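Local atomic coordinates of superoxide dismutase (Chaetomium thermophilum, PDB entry 4BR6), a protein that catalyses the dismutation of superoxide to hydrogen peroxide and dioxygen at a manganese centre, and so probably protects cells against toxic radicals. Residues S124-L129 / G158-E163. Numbering follows the deposited sequence.
Sequences SGWAWL and GIDAWE. With MN3 (manganese (III) ion), chain I.
Asp-160 lays its carboxylate almost flat against the indole of Trp-126: the two planes differ by 6°, and CB of Asp-160 sits 3.6 Å from the centroid of the six-membered ring, close to the ring normal, a CH-pi contact. Because CG of Asp-160 is anti to its backbone N (chi1 -174°), the carboxylate reaches along the ring to the manganese, which OD2 of Asp-160 binds at 2.2 Å. The other oxygen, OD1, accepts the backbone N-H of Trp-162 from above the carboxylate plane, closing an Asx turn that, with the metal bond, helps hold the group's rotation. Replacing Trp-126 by an alanine is likely to open a gap beneath this carboxylate and leave the metal ligand freer to shift. The opposite face of the same indole meets CZ2 of Trp-128, whose ring carries CA of Gly-158 over one face, 3.4 Å from CE3 of Trp-128. CB of Ser-124 lies centrally over the Trp-162 indole, 3.5 Å from its five-membered ring centroid, while the metal-bound water approaches the other face. Behind these side chains the two backbones run antiparallel: Ala-127 and Ile-159 form a hydrogen-bonded pair, Ala-127 N donating to Ile-159 O at 3.1 Å and Ile-159 N to Ala-127 O at 2.9 Å. Past the strand end, Ala-161 N adds a more bent bond (140°) to Gly-125 O at 2.8 Å. His-26, His-74 and His-164 complete the protein ligands. Within the three-stranded sheet of the C-terminal domain, central strand 125-132 pairs with edge strand 153-160; the tryptophan face packs on helix 61-79, whereas Ala-127 and Ile-159 face helix 107-119.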
ATOM      1  N   SER B 124       6.317 -10.299  -0.541  1.00 14.34           N
ATOM      2  CA  SER B 124       7.633 -10.279   0.083  1.00 14.76           C
ATOM      3  C   SER B 124       7.569  -9.518   1.389  1.00 13.82           C
ATOM      4  O   SER B 124       6.903  -8.505   1.470  1.00 16.06           O
ATOM      5  CB  SER B 124       8.638  -9.573  -0.808  1.00 14.48           C
ATOM      6  OG  SER B 124       8.703 -10.179  -2.087  1.00 19.43           O
ATOM      7  N   GLY B 125       8.287  -9.960   2.409  1.00 13.27           N
ATOM      8  CA  GLY B 125       8.239  -9.240   3.660  1.00 11.35           C
ATOM      9  C   GLY B 125       9.104  -9.844   4.741  1.00 15.82           C
ATOM     10  O   GLY B 125       9.849 -10.790   4.501  1.00 15.49           O
ATOM     11  N   TRP B 126       8.991  -9.277   5.937  1.00 10.57           N
ATOM     12  CA  TRP B 126       9.828  -9.626   7.056  1.00 16.23           C
ATOM     13  C   TRP B 126       8.930  -9.744   8.261  1.00 15.86           C
ATOM     14  O   TRP B 126       7.967  -8.991   8.377  1.00 13.61           O
ATOM     15  CB  TRP B 126      10.800  -8.487   7.351  1.00 13.44           C
ATOM     16  CG  TRP B 126      11.943  -8.348   6.406  1.00 16.13           C
ATOM     17  CD1 TRP B 126      11.936  -7.727   5.197  1.00 15.57           C
ATOM     18  CD2 TRP B 126      13.276  -8.827   6.603  1.00 18.74           C
ATOM     19  NE1 TRP B 126      13.181  -7.797   4.620  1.00 16.97           N
ATOM     20  CE2 TRP B 126      14.020  -8.470   5.463  1.00 15.02           C
ATOM     21  CE3 TRP B 126      13.913  -9.520   7.629  1.00 17.02           C
ATOM     22  CZ2 TRP B 126      15.361  -8.780   5.327  1.00 15.58           C
ATOM     23  CZ3 TRP B 126      15.243  -9.829   7.486  1.00 13.76           C
ATOM     24  CH2 TRP B 126      15.953  -9.458   6.347  1.00 15.58           C
ATOM     25  N   ALA B 127       9.261 -10.648   9.176  1.00 15.03           N
ATOM     26  CA  ALA B 127       8.667 -10.614  10.516  1.00 18.77           C
ATOM     27  C   ALA B 127       9.758 -10.286  11.535  1.00 15.91           C
ATOM     28  O   ALA B 127      10.914 -10.706  11.386  1.00 13.32           O
ATOM     29  CB  ALA B 127       7.971 -11.933  10.869  1.00 15.03           C
ATOM     30  N   TRP B 128       9.368  -9.530  12.562  1.00 16.11           N
ATOM     31  CA  TRP B 128      10.275  -9.063  13.594  1.00 12.95           C
ATOM     32  C   TRP B 128       9.671  -9.273  14.960  1.00 17.21           C
ATOM     33  O   TRP B 128       8.471  -9.095  15.140  1.00 19.16           O
ATOM     34  CB  TRP B 128      10.535  -7.573  13.443  1.00 13.55           C
ATOM     35  CG  TRP B 128      11.195  -7.202  12.149  1.00 16.06           C
ATOM     36  CD1 TRP B 128      10.594  -6.963  10.957  1.00 16.98           C
ATOM     37  CD2 TRP B 128      12.599  -7.039  11.932  1.00 19.56           C
ATOM     38  NE1 TRP B 128      11.534  -6.654  10.003  1.00 17.38           N
ATOM     39  CE2 TRP B 128      12.773  -6.698  10.578  1.00 16.63           C
ATOM     40  CE3 TRP B 128      13.724  -7.153  12.750  1.00 16.21           C
ATOM     41  CZ2 TRP B 128      14.022  -6.470  10.027  1.00 17.58           C
ATOM     42  CZ3 TRP B 128      14.966  -6.922  12.201  1.00 14.06           C
ATOM     43  CH2 TRP B 128      15.105  -6.586  10.855  1.00 18.26           C
ATOM     44  N   LEU B 129      10.513  -9.663  15.913  1.00 14.85           N
ATOM     45  CA  LEU B 129      10.259  -9.414  17.318  1.00 13.44           C
ATOM     46  C   LEU B 129      10.715  -7.977  17.567  1.00 12.93           C
ATOM     47  O   LEU B 129      11.867  -7.635  17.294  1.00 13.20           O
ATOM     48  CB  LEU B 129      11.077 -10.367  18.190  1.00 16.50           C
ATOM     49  CG  LEU B 129      11.106 -10.082  19.696  1.00 17.30           C
ATOM     50  CD1 LEU B 129       9.703 -10.121  20.288  1.00 16.81           C
ATOM     51  CD2 LEU B 129      12.019 -11.077  20.388  1.00 18.10           C
ATOM     52  N   GLY B 158      14.912 -10.383  13.570  1.00 14.70           N
ATOM     53  CA  GLY B 158      14.195 -10.460  12.312  1.00 15.05           C
ATOM     54  C   GLY B 158      14.387 -11.780  11.591  1.00 16.87           C
ATOM     55  O   GLY B 158      15.434 -12.415  11.710  1.00 14.21           O
ATOM     56  N   ILE B 159      13.344 -12.195  10.874  1.00 15.00           N
ATOM     57  CA  ILE B 159      13.402 -13.309   9.942  1.00 12.38           C
ATOM     58  C   ILE B 159      12.871 -12.860   8.579  1.00 16.19           C
ATOM     59  O   ILE B 159      11.737 -12.390   8.456  1.00 14.61           O
ATOM     60  CB  ILE B 159      12.567 -14.502  10.438  1.00 13.84           C
ATOM     61  CG1 ILE B 159      13.117 -14.976  11.791  1.00 13.77           C
ATOM     62  CG2 ILE B 159      12.590 -15.627   9.412  1.00 12.61           C
ATOM     63  CD1 ILE B 159      12.315 -16.080  12.493  1.00 18.73           C
ATOM     64  N   ASP B 160      13.714 -13.002   7.565  1.00 12.97           N
ATOM     65  CA  ASP B 160      13.419 -12.595   6.198  1.00 14.57           C
ATOM     66  C   ASP B 160      12.487 -13.604   5.541  1.00 15.77           C
ATOM     67  O   ASP B 160      12.762 -14.802   5.578  1.00 12.85           O
ATOM     68  CB  ASP B 160      14.735 -12.582   5.452  1.00 14.11           C
ATOM     69  CG  ASP B 160      14.627 -12.039   4.065  1.00 14.53           C
ATOM     70  OD1 ASP B 160      13.551 -11.590   3.616  1.00 13.89           O
ATOM     71  OD2 ASP B 160      15.673 -12.060   3.428  1.00 13.14           O
ATOM     72  N   ALA B 161      11.403 -13.125   4.931  1.00 18.14           N
ATOM     73  CA  ALA B 161      10.398 -14.019   4.349  1.00 15.39           C
ATOM     74  C   ALA B 161      10.279 -13.878   2.845  1.00 14.69           C
ATOM     75  O   ALA B 161       9.396 -14.475   2.250  1.00 14.89           O
ATOM     76  CB  ALA B 161       9.019 -13.815   5.011  1.00 18.77           C
ATOM     77  N   TRP B 162      11.157 -13.084   2.231  1.00 17.62           N
ATOM     78  CA  TRP B 162      11.262 -13.055   0.779  1.00 18.80           C
ATOM     79  C   TRP B 162      11.631 -14.460   0.323  1.00 18.81           C
ATOM     80  O   TRP B 162      12.315 -15.178   1.036  1.00 15.34           O
ATOM     81  CB  TRP B 162      12.359 -12.096   0.304  1.00 20.14           C
ATOM     82  CG  TRP B 162      12.052 -10.629   0.432  1.00 18.00           C
ATOM     83  CD1 TRP B 162      11.708  -9.951   1.564  1.00 13.20           C
ATOM     84  CD2 TRP B 162      12.096  -9.654  -0.618  1.00 17.49           C
ATOM     85  NE1 TRP B 162      11.515  -8.625   1.280  1.00 16.43           N
ATOM     86  CE2 TRP B 162      11.755  -8.417  -0.050  1.00 15.67           C
ATOM     87  CE3 TRP B 162      12.382  -9.721  -1.983  1.00 19.32           C
ATOM     88  CZ2 TRP B 162      11.684  -7.243  -0.806  1.00 16.04           C
ATOM     89  CZ3 TRP B 162      12.310  -8.549  -2.729  1.00 20.53           C
ATOM     90  CH2 TRP B 162      11.973  -7.335  -2.139  1.00 15.54           C
ATOM     91  N   GLU B 163      11.190 -14.849  -0.869  1.00 13.60           N
ATOM     92  CA  GLU B 163      11.435 -16.194  -1.352  1.00 11.62           C
ATOM     93  C   GLU B 163      12.921 -16.471  -1.578  1.00 14.71           C
ATOM     94  O   GLU B 163      13.367 -17.610  -1.487  1.00 11.89           O
ATOM     95  CB  GLU B 163      10.615 -16.437  -2.618  1.00 14.90           C
ATOM     96  CG  GLU B 163       9.110 -16.512  -2.303  1.00 13.88           C
ATOM     97  CD  GLU B 163       8.210 -16.556  -3.534  1.00 13.97           C
ATOM     98  OE1 GLU B 163       8.528 -15.918  -4.564  1.00 18.58           O
ATOM     99  OE2 GLU B 163       7.171 -17.235  -3.473  1.00 12.17           O
TER
HETATM  100 MN   MN3 I 301      16.485 -10.755   1.867  1.00 15.88          MN
HETATM  101  O   HOH W   1      10.107 -12.733  -2.236  1.00 11.89           O
HETATM  102  O   HOH W   2      14.807  -9.170   0.855  1.00 33.99           O